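Local coordinates for terminase subunit UL89 protein (Human herpesvirus 5, PDB 3N4P) that probably serves as the large terminase subunit of the motor that packages viral DNA into capsids, this chain being its C-terminal nuclease domain, at residues B[85-89]-B[90-94]; B[119-122]-B[123-127]; B[220-223]-B[224-227]. One frame throughout, in Å; residues are numbered along the deposited sequence.

Overall arrangement
All three interactions lie in the nuclease domain, which has an RNase H-like fold. Interaction 1 is the hairpin end of the central sheet, and interactions 2 and 3 are turns of two helices packed against that sheet. The centres of interactions 1 and 3 are about 18 Å apart, yet their side chains meet: Ile-94 CD1 lies 4.1 Å from Leu-225 CD2. Interaction 2 touches neither; its nearest atoms are about 7 Å from interaction 1 and about 10 Å from interaction 3. In interaction 3, the Tyr-224 side chain is about 7 Å from that of Asp-256, a predicted nuclease residue. Separately, the Glu-223 side chain is about 3 Å from a bound magnesium ion.

Interaction 1 of 3, residues B[85-89]-B[90-94]; sequences VGAYR and HQFLI
Tyr-88 swings its ring away from its own backbone N (chi1 171°), while Gln-91 sets CG opposite its carbonyl carbon (chi1 -61°), and the two side chains come to lie side by side, pointing the same way. They belong to a beta hairpin, strands 80-88 and 91-100, closed by a type II' turn with Arg-89 and His-90 at its corners. Gln-91 OE1 reaches the edge of the Tyr-88 ring, 3.8 Å from CD2, with ring and amide planes 42° apart. The amide is held at both ends by other parts of the chain: OE1 bonds to Tyr-48 OH and NE2 to Gly-202 O. Two backbone hydrogen bonds close the turn, Gln-91 N to Tyr-88 O at 2.6 Å and Tyr-88 N to Gln-91 O at 2.7 Å. At the next hydrogen-bonded pair, Leu-93 N gives a 2.9 Å bond to Gly-86 O. On the Tyr-88 face of the sheet, Leu-93 CD1 packs against the root of the tyrosine, 3.5 Å from Tyr-88 CB. On the other face, Val-85 CG1 and Ile-94 CG1 meet at 4.2 Å. Ala-87 and Phe-92 pair on that face too, more loosely. The Tyr-88 hydroxyl bonds to Glu-42 of the second subunit, so this end of the hairpin touches that subunit of the assembly. Arg-89 folds back over its neighbour: CG sits 3.6 Å above one face of the Tyr-88 ring, toward its rim, and NH1 donates to Tyr-88 OH at 2.7 Å, with the oxygen in the guanidinium plane.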
ATOM      1  N   VAL B  85       4.097  16.262   2.055  1.00 45.33           N
ATOM      2  CA  VAL B  85       2.765  15.652   1.981  1.00 45.54           C
ATOM      3  C   VAL B  85       1.768  16.357   1.033  1.00 46.87           C
ATOM      4  O   VAL B  85       1.917  17.543   0.721  1.00 48.88           O
ATOM      5  CB  VAL B  85       2.125  15.510   3.377  1.00 48.17           C
ATOM      6  CG1 VAL B  85       3.158  15.016   4.422  1.00 45.60           C
ATOM      7  CG2 VAL B  85       1.624  16.802   3.801  1.00 50.71           C
ATOM      8  N   GLY B  86       0.771  15.607   0.533  1.00 47.57           N
ATOM      9  CA  GLY B  86      -0.250  16.118  -0.400  1.00 47.52           C
ATOM     10  C   GLY B  86      -1.541  15.337  -0.143  1.00 50.16           C
ATOM     11  O   GLY B  86      -1.491  14.211   0.376  1.00 48.88           O
ATOM     12  N   ALA B  87      -2.668  15.866  -0.576  1.00 49.27           N
ATOM     13  CA  ALA B  87      -3.909  15.215  -0.332  1.00 53.80           C
ATOM     14  C   ALA B  87      -4.205  14.134  -1.364  1.00 53.27           C
ATOM     15  O   ALA B  87      -3.814  14.234  -2.537  1.00 51.15           O
ATOM     16  CB  ALA B  87      -5.017  16.231  -0.228  1.00 54.59           C
ATOM     17  N   TYR B  88      -4.916  13.097  -0.902  1.00 53.44           N
ATOM     18  CA  TYR B  88      -5.565  12.181  -1.828  1.00 54.35           C
ATOM     19  C   TYR B  88      -6.944  11.857  -1.318  1.00 57.75           C
ATOM     20  O   TYR B  88      -7.047  11.258  -0.259  1.00 56.14           O
ATOM     21  CB  TYR B  88      -4.728  10.905  -2.053  1.00 51.93           C
ATOM     22  CG  TYR B  88      -5.506   9.903  -2.830  1.00 55.51           C
ATOM     23  CD1 TYR B  88      -5.819  10.143  -4.171  1.00 58.28           C
ATOM     24  CD2 TYR B  88      -6.024   8.738  -2.219  1.00 54.37           C
ATOM     25  CE1 TYR B  88      -6.569   9.248  -4.880  1.00 62.53           C
ATOM     26  CE2 TYR B  88      -6.792   7.854  -2.939  1.00 57.96           C
ATOM     27  CZ  TYR B  88      -7.065   8.120  -4.274  1.00 63.42           C
ATOM     28  OH  TYR B  88      -7.847   7.261  -5.029  1.00 69.02           O
ATOM     29  N   ARG B  89      -7.983  12.226  -2.089  1.00 60.80           N
ATOM     30  CA  ARG B  89      -9.376  12.246  -1.638  1.00 66.71           C
ATOM     31  C   ARG B  89      -9.381  12.806  -0.239  1.00 66.84           C
ATOM     32  O   ARG B  89      -8.838  13.849  -0.032  1.00 66.24           O
ATOM     33  CB  ARG B  89     -10.054  10.821  -1.720  1.00 66.44           C
ATOM     34  CG  ARG B  89      -9.791  10.098  -3.062  1.00 68.57           C
ATOM     35  CD  ARG B  89     -10.440   8.689  -3.250  1.00 73.51           C
ATOM     36  NE  ARG B  89     -11.468   8.743  -4.298  1.00 86.16           N
ATOM     37  CZ  ARG B  89     -11.335   8.408  -5.591  1.00 85.53           C
ATOM     38  NH1 ARG B  89     -10.193   7.939  -6.074  1.00 81.90           N
ATOM     39  NH2 ARG B  89     -12.391   8.519  -6.398  1.00 84.66           N
ATOM     40  N   HIS B  90      -9.874  12.037   0.726  1.00 69.27           N
ATOM     41  CA  HIS B  90      -9.869  12.435   2.129  1.00 72.19           C
ATOM     42  C   HIS B  90      -8.579  12.039   2.918  1.00 69.87           C
ATOM     43  O   HIS B  90      -8.479  12.312   4.109  1.00 72.11           O
ATOM     44  CB  HIS B  90     -11.175  11.928   2.811  1.00 76.09           C
ATOM     45  CG  HIS B  90     -11.312  10.433   2.829  1.00 81.10           C
ATOM     46  ND1 HIS B  90     -10.516   9.595   2.069  1.00 84.44           N
ATOM     47  CD2 HIS B  90     -12.128   9.618   3.548  1.00 88.99           C
ATOM     48  CE1 HIS B  90     -10.821   8.334   2.333  1.00 86.42           C
ATOM     49  NE2 HIS B  90     -11.791   8.316   3.232  1.00 89.69           N
ATOM     50  N   GLN B  91      -7.566  11.466   2.252  1.00 66.60           N
ATOM     51  CA  GLN B  91      -6.311  11.053   2.909  1.00 61.97           C
ATOM     52  C   GLN B  91      -5.181  12.001   2.627  1.00 58.96           C
ATOM     53  O   GLN B  91      -5.287  12.900   1.786  1.00 57.76           O
ATOM     54  CB  GLN B  91      -5.930   9.637   2.497  1.00 60.53           C
ATOM     55  CG  GLN B  91      -7.052   8.592   2.936  1.00 66.38           C
ATOM     56  CD  GLN B  91      -6.851   7.227   2.316  1.00 67.09           C
ATOM     57  OE1 GLN B  91      -6.908   7.088   1.107  1.00 71.23           O
ATOM     58  NE2 GLN B  91      -6.620   6.218   3.134  1.00 64.09           N
ATOM     59  N   PHE B  92      -4.089  11.780   3.349  1.00 56.40           N
ATOM     60  CA  PHE B  92      -2.851  12.532   3.201  1.00 52.82           C
ATOM     61  C   PHE B  92      -1.730  11.600   3.014  1.00 50.81           C
ATOM     62  O   PHE B  92      -1.551  10.644   3.793  1.00 49.13           O
ATOM     63  CB  PHE B  92      -2.676  13.386   4.436  1.00 54.62           C
ATOM     64  CG  PHE B  92      -3.950  14.152   4.762  1.00 58.91           C
ATOM     65  CD1 PHE B  92      -4.237  15.355   4.115  1.00 64.97           C
ATOM     66  CD2 PHE B  92      -4.880  13.625   5.645  1.00 64.29           C
ATOM     67  CE1 PHE B  92      -5.443  16.075   4.371  1.00 66.23           C
ATOM     68  CE2 PHE B  92      -6.116  14.319   5.909  1.00 68.64           C
ATOM     69  CZ  PHE B  92      -6.373  15.572   5.252  1.00 68.65           C
ATOM     70  N   LEU B  93      -0.979  11.891   1.967  1.00 48.28           N
ATOM     71  CA  LEU B  93       0.029  11.022   1.437  1.00 47.51           C
ATOM     72  C   LEU B  93       1.436  11.562   1.708  1.00 42.90           C
ATOM     73  O   LEU B  93       1.682  12.732   1.485  1.00 42.26           O
ATOM     74  CB  LEU B  93      -0.206  11.020  -0.048  1.00 49.29           C
ATOM     75  CG  LEU B  93      -0.208   9.689  -0.739  1.00 54.75           C
ATOM     76  CD1 LEU B  93      -1.656   9.522  -1.042  1.00 60.72           C
ATOM     77  CD2 LEU B  93       0.504   9.836  -1.995  1.00 58.74           C
ATOM     78  N   ILE B  94       2.366  10.744   2.202  1.00 41.17           N
ATOM     79  CA  ILE B  94       3.707  11.273   2.539  1.00 39.41           C
ATOM     80  C   ILE B  94       4.558  10.995   1.323  1.00 39.22           C
ATOM     81  O   ILE B  94       4.734   9.817   0.949  1.00 37.67           O
ATOM     82  CB  ILE B  94       4.316  10.584   3.769  1.00 38.83           C
ATOM     83  CG1 ILE B  94       3.482  10.895   4.984  1.00 40.72           C
ATOM     84  CG2 ILE B  94       5.816  11.022   4.044  1.00 39.50           C
ATOM     85  CD1 ILE B  94       3.768   9.862   5.987  1.00 39.48           C
TER

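Interaction 2 of 3, residues B[119-122]-B[123-127]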
ATOM      1  N   HIS B 119      16.580  19.282  -2.795  1.00 44.30           N
ATOM      2  CA  HIS B 119      16.785  18.058  -3.541  1.00 44.41           C
ATOM      3  C   HIS B 119      15.603  17.084  -3.339  1.00 43.12           C
ATOM      4  O   HIS B 119      15.087  16.465  -4.300  1.00 42.29           O
ATOM      5  CB  HIS B 119      18.077  17.450  -3.027  1.00 47.40           C
ATOM      6  CG  HIS B 119      18.591  16.323  -3.838  1.00 53.32           C
ATOM      7  ND1 HIS B 119      18.218  16.115  -5.152  1.00 61.72           N
ATOM      8  CD2 HIS B 119      19.453  15.327  -3.526  1.00 59.08           C
ATOM      9  CE1 HIS B 119      18.844  15.043  -5.619  1.00 62.57           C
ATOM     10  NE2 HIS B 119      19.599  14.548  -4.653  1.00 61.73           N
ATOM     11  N   MET B 120      15.102  16.958  -2.123  1.00 41.37           N
ATOM     12  CA  MET B 120      13.947  16.069  -1.954  1.00 40.55           C
ATOM     13  C   MET B 120      12.721  16.588  -2.744  1.00 41.98           C
ATOM     14  O   MET B 120      12.033  15.801  -3.403  1.00 43.21           O
ATOM     15  CB  MET B 120      13.562  15.958  -0.501  1.00 39.99           C
ATOM     16  CG  MET B 120      12.107  15.310  -0.291  1.00 42.51           C
ATOM     17  SD  MET B 120      11.426  15.749   1.305  1.00 49.11           S
ATOM     18  CE  MET B 120      10.788  17.400   1.088  1.00 47.29           C
ATOM     19  N   ILE B 121      12.415  17.876  -2.613  1.00 42.85           N
ATOM     20  CA  ILE B 121      11.298  18.539  -3.315  1.00 43.35           C
ATOM     21  C   ILE B 121      11.322  18.396  -4.857  1.00 43.92           C
ATOM     22  O   ILE B 121      10.281  18.081  -5.444  1.00 44.20           O
ATOM     23  CB  ILE B 121      11.260  20.056  -2.948  1.00 46.03           C
ATOM     24  CG1 ILE B 121      10.733  20.223  -1.506  1.00 41.61           C
ATOM     25  CG2 ILE B 121      10.409  20.899  -3.972  1.00 43.29           C
ATOM     26  CD1 ILE B 121      11.356  21.611  -0.914  1.00 44.49           C
ATOM     27  N   ILE B 122      12.477  18.622  -5.467  1.00 42.24           N
ATOM     28  CA  ILE B 122      12.683  18.448  -6.893  1.00 43.53           C
ATOM     29  C   ILE B 122      12.431  16.995  -7.311  1.00 44.38           C
ATOM     30  O   ILE B 122      11.748  16.764  -8.312  1.00 45.03           O
ATOM     31  CB  ILE B 122      14.079  18.960  -7.294  1.00 45.13           C
ATOM     32  CG1 ILE B 122      14.198  20.475  -7.025  1.00 42.98           C
ATOM     33  CG2 ILE B 122      14.507  18.629  -8.810  1.00 47.17           C
ATOM     34  CD1 ILE B 122      15.769  20.826  -6.760  1.00 52.74           C
ATOM     35  N   SER B 123      12.922  16.000  -6.555  1.00 43.82           N
ATOM     36  CA  SER B 123      12.623  14.622  -6.944  1.00 44.71           C
ATOM     37  C   SER B 123      11.126  14.338  -6.841  1.00 43.43           C
ATOM     38  O   SER B 123      10.594  13.623  -7.671  1.00 44.39           O
ATOM     39  CB  SER B 123      13.367  13.614  -6.083  1.00 44.31           C
ATOM     40  OG  SER B 123      14.766  13.854  -6.250  1.00 52.54           O
ATOM     41  N   VAL B 124      10.481  14.841  -5.793  1.00 41.63           N
ATOM     42  CA  VAL B 124       9.081  14.625  -5.605  1.00 42.44           C
ATOM     43  C   VAL B 124       8.298  15.248  -6.753  1.00 45.52           C
ATOM     44  O   VAL B 124       7.376  14.594  -7.262  1.00 46.36           O
ATOM     45  CB  VAL B 124       8.573  15.204  -4.318  1.00 42.82           C
ATOM     46  CG1 VAL B 124       6.963  15.195  -4.281  1.00 40.20           C
ATOM     47  CG2 VAL B 124       9.095  14.425  -3.123  1.00 38.42           C
ATOM     48  N   LEU B 125       8.625  16.489  -7.142  1.00 44.99           N
ATOM     49  CA  LEU B 125       7.884  17.143  -8.211  1.00 50.02           C
ATOM     50  C   LEU B 125       8.026  16.337  -9.497  1.00 52.11           C
ATOM     51  O   LEU B 125       7.065  16.108 -10.201  1.00 54.72           O
ATOM     52  CB  LEU B 125       8.405  18.602  -8.456  1.00 52.14           C
ATOM     53  CG  LEU B 125       7.988  19.507  -7.285  1.00 50.38           C
ATOM     54  CD1 LEU B 125       8.533  20.857  -7.527  1.00 49.22           C
ATOM     55  CD2 LEU B 125       6.447  19.547  -7.059  1.00 45.78           C
ATOM     56  N   SER B 126       9.244  15.905  -9.761  1.00 52.90           N
ATOM     57  CA  SER B 126       9.589  15.014 -10.856  1.00 55.78           C
ATOM     58  C   SER B 126       8.762  13.720 -10.914  1.00 55.68           C
ATOM     59  O   SER B 126       8.341  13.296 -11.999  1.00 57.98           O
ATOM     60  CB  SER B 126      11.024  14.597 -10.640  1.00 56.34           C
ATOM     61  OG  SER B 126      11.601  14.280 -11.865  1.00 62.47           O
ATOM     62  N   LEU B 127       8.573  13.074  -9.767  1.00 52.23           N
ATOM     63  CA  LEU B 127       7.760  11.862  -9.723  1.00 52.77           C
ATOM     64  C   LEU B 127       6.223  12.057  -9.807  1.00 52.77           C
ATOM     65  O   LEU B 127       5.513  11.118 -10.143  1.00 53.28           O
ATOM     66  CB  LEU B 127       8.093  11.007  -8.497  1.00 50.00           C
ATOM     67  CG  LEU B 127       9.472  10.375  -8.574  1.00 50.97           C
ATOM     68  CD1 LEU B 127       9.978  10.004  -7.136  1.00 46.31           C
ATOM     69  CD2 LEU B 127       9.329   9.178  -9.456  1.00 53.46           C
TER
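The backbone runs as a regular alpha helix, with bonds from Ser-123, Val-124, Leu-125 and Ser-126 N back to the carbonyl O atoms of His-119, Met-120, Ile-121 and Ile-122. Ile-121 and Leu-125 lie side by side and point the same way. Ile-121 CG2 touches Leu-125 CD1 at 4.0 Å, and Leu-125 CG rests 3.3 Å from Ile-121 O. One residue back, Met-120 CG meets Val-124 CG2 at 4.2 Å. With CG1 anti to the backbone N (chi1 169°), Val-124 has CG2 beside that N and opposite the carbonyl carbon, 3.3 Å from Met-120 O. On the polar side, Ser-123 OG hydrogen-bonds to Tyr-213 OH, and the His-119 ring stacks on the same tyrosine. Met-120 and Val-124 face the sheet, touching Val-211 in strand 204-211 and residues of strand 91-100. Leu-125 leans instead on Leu-131, Thr-162 and Ile-164. Helix 109-127 follows strand 91-100 and carries the chain past strands 80-88 and 62-67 to strand 133-138, which runs parallel to 91-100. This is a beta-alpha-beta crossover, and a helix at this point, after three antiparallel strands, is characteristic of the RNase H-like fold.

Interaction 3 of 3, residues B[220-223]-B[224-227]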
ATOM      1  N   ASP B 220      14.567   1.308   5.470  1.00 39.19           N
ATOM      2  CA  ASP B 220      13.194   1.706   4.945  1.00 38.63           C
ATOM      3  C   ASP B 220      12.684   2.956   5.691  1.00 36.31           C
ATOM      4  O   ASP B 220      12.586   2.891   6.922  1.00 37.38           O
ATOM      5  CB  ASP B 220      12.230   0.492   5.068  1.00 38.76           C
ATOM      6  CG  ASP B 220      10.733   0.877   4.773  1.00 45.70           C
ATOM      7  OD1 ASP B 220      10.421   1.916   4.098  1.00 46.90           O
ATOM      8  OD2 ASP B 220       9.862   0.124   5.252  1.00 51.63           O
ATOM      9  N   PRO B 221      12.434   4.107   4.996  1.00 35.51           N
ATOM     10  CA  PRO B 221      12.060   5.351   5.708  1.00 35.35           C
ATOM     11  C   PRO B 221      10.800   5.265   6.527  1.00 37.08           C
ATOM     12  O   PRO B 221      10.685   5.922   7.594  1.00 35.58           O
ATOM     13  CB  PRO B 221      11.838   6.403   4.605  1.00 34.58           C
ATOM     14  CG  PRO B 221      12.716   5.894   3.360  1.00 34.12           C
ATOM     15  CD  PRO B 221      12.805   4.343   3.569  1.00 36.49           C
ATOM     16  N   ILE B 222       9.823   4.507   6.022  1.00 37.92           N
ATOM     17  CA  ILE B 222       8.626   4.249   6.769  1.00 37.90           C
ATOM     18  C   ILE B 222       8.840   3.413   8.047  1.00 40.81           C
ATOM     19  O   ILE B 222       8.198   3.663   9.091  1.00 42.49           O
ATOM     20  CB  ILE B 222       7.527   3.653   5.863  1.00 38.55           C
ATOM     21  CG1 ILE B 222       7.108   4.677   4.744  1.00 36.76           C
ATOM     22  CG2 ILE B 222       6.399   3.156   6.731  1.00 35.94           C
ATOM     23  CD1 ILE B 222       6.803   6.068   5.311  1.00 40.95           C
ATOM     24  N   GLU B 223       9.732   2.432   8.010  1.00 42.29           N
ATOM     25  CA  GLU B 223      10.096   1.667   9.261  1.00 43.28           C
ATOM     26  C   GLU B 223      10.809   2.558  10.287  1.00 43.07           C
ATOM     27  O   GLU B 223      10.503   2.533  11.489  1.00 45.11           O
ATOM     28  CB  GLU B 223      10.943   0.436   8.930  1.00 45.78           C
ATOM     29  CG  GLU B 223      11.585  -0.309  10.143  1.00 53.96           C
ATOM     30  CD  GLU B 223      11.834  -1.844   9.897  1.00 68.20           C
ATOM     31  OE1 GLU B 223      12.580  -2.222   8.934  1.00 69.03           O
ATOM     32  OE2 GLU B 223      11.311  -2.668  10.712  1.00 70.40           O
ATOM     33  N   TYR B 224      11.681   3.437   9.798  1.00 41.48           N
ATOM     34  CA  TYR B 224      12.314   4.449  10.606  1.00 40.64           C
ATOM     35  C   TYR B 224      11.290   5.424  11.232  1.00 41.10           C
ATOM     36  O   TYR B 224      11.396   5.756  12.412  1.00 43.86           O
ATOM     37  CB  TYR B 224      13.258   5.229   9.696  1.00 38.81           C
ATOM     38  CG  TYR B 224      14.087   6.249  10.413  1.00 40.75           C
ATOM     39  CD1 TYR B 224      13.814   7.608  10.280  1.00 39.30           C
ATOM     40  CD2 TYR B 224      15.187   5.860  11.226  1.00 43.03           C
ATOM     41  CE1 TYR B 224      14.593   8.565  10.937  1.00 40.75           C
ATOM     42  CE2 TYR B 224      15.964   6.818  11.903  1.00 40.98           C
ATOM     43  CZ  TYR B 224      15.674   8.158  11.737  1.00 44.22           C
ATOM     44  OH  TYR B 224      16.459   9.092  12.376  1.00 48.00           O
ATOM     45  N   LEU B 225      10.363   5.927  10.417  1.00 39.80           N
ATOM     46  CA  LEU B 225       9.319   6.814  10.840  1.00 41.44           C
ATOM     47  C   LEU B 225       8.368   6.072  11.853  1.00 42.47           C
ATOM     48  O   LEU B 225       7.972   6.648  12.859  1.00 44.18           O
ATOM     49  CB  LEU B 225       8.520   7.360   9.630  1.00 40.62           C
ATOM     50  CG  LEU B 225       7.304   8.230   9.984  1.00 41.90           C
ATOM     51  CD1 LEU B 225       7.772   9.563  10.495  1.00 39.85           C
ATOM     52  CD2 LEU B 225       6.364   8.492   8.793  1.00 42.25           C
ATOM     53  N   LEU B 226       8.052   4.804  11.623  1.00 42.33           N
ATOM     54  CA  LEU B 226       7.303   4.042  12.619  1.00 44.08           C
ATOM     55  C   LEU B 226       7.980   3.937  13.997  1.00 47.24           C
ATOM     56  O   LEU B 226       7.296   3.940  15.048  1.00 49.27           O
ATOM     57  CB  LEU B 226       7.073   2.650  12.139  1.00 43.82           C
ATOM     58  CG  LEU B 226       5.718   2.102  11.655  1.00 48.75           C
ATOM     59  CD1 LEU B 226       4.437   2.807  12.277  1.00 51.55           C
ATOM     60  CD2 LEU B 226       5.590   1.946  10.150  1.00 48.10           C
ATOM     61  N   GLU B 227       9.309   3.797  14.027  1.00 47.83           N
ATOM     62  CA  GLU B 227      10.021   3.792  15.307  1.00 51.46           C
ATOM     63  C   GLU B 227       9.727   5.062  16.118  1.00 51.66           C
ATOM     64  O   GLU B 227       9.514   5.013  17.334  1.00 52.04           O
ATOM     65  CB  GLU B 227      11.560   3.581  15.133  1.00 51.49           C
ATOM     66  CG  GLU B 227      11.970   2.111  15.145  1.00 57.85           C
ATOM     67  CD  GLU B 227      13.077   1.700  14.075  1.00 66.92           C
ATOM     68  OE1 GLU B 227      13.057   0.521  13.605  1.00 71.74           O
ATOM     69  OE2 GLU B 227      13.968   2.507  13.704  1.00 67.63           O
TER
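Leu-226 reaches back along one helical turn to Ile-222. Its CB lies 3.4 Å from Ile-222 O. Its CG, well off a staggered position (chi1 -107°), is 3.9 Å from that oxygen. CD2 then bends in, 3.3 Å from Ile-222 O and 3.7 Å from Ile-222 CG2. The two side chains cross at a slant, so the branched end of the leucine covers both the carbonyl and a methyl of the isoleucine. Ile-222 also packs on Leu-225, the next buried residue. On the exposed side of the helix, Glu-227 bends at chi2 and brings OE1 to 3.9 Å from Glu-223 CG. The carboxylates are turned 26° from each other, and Glu-223 OE2 is 4.6 Å from Glu-227 OE1. These like charges would probably repel, and the magnesium ion bound beside Glu-223 may offset this. The helix starts at Asp-220, its N-cap. OD1 accepts a bond from Ile-222 N at 3.3 Å, with the donor well above the carboxylate plane, and OD2 forms a salt bridge with Arg-47. Tyr-224 N bonds to Asp-220 O at 3.1 Å, which begins the helical bonding. The Tyr-224 hydroxyl bonds to His-99 ND1, tying the helix to the sheet. Tyr-224 also lies near Asp-256, a predicted nuclease residue. Helix 221-229 is wedged among three elements. Ile-222, Leu-225 and Leu-226 meet Phe-43 of helix 37-45, Leu-225 meets Ile-258 and Val-261 of helix 256-267, and Pro-221 and Ile-222 lie on Leu-97 of strand 91-100.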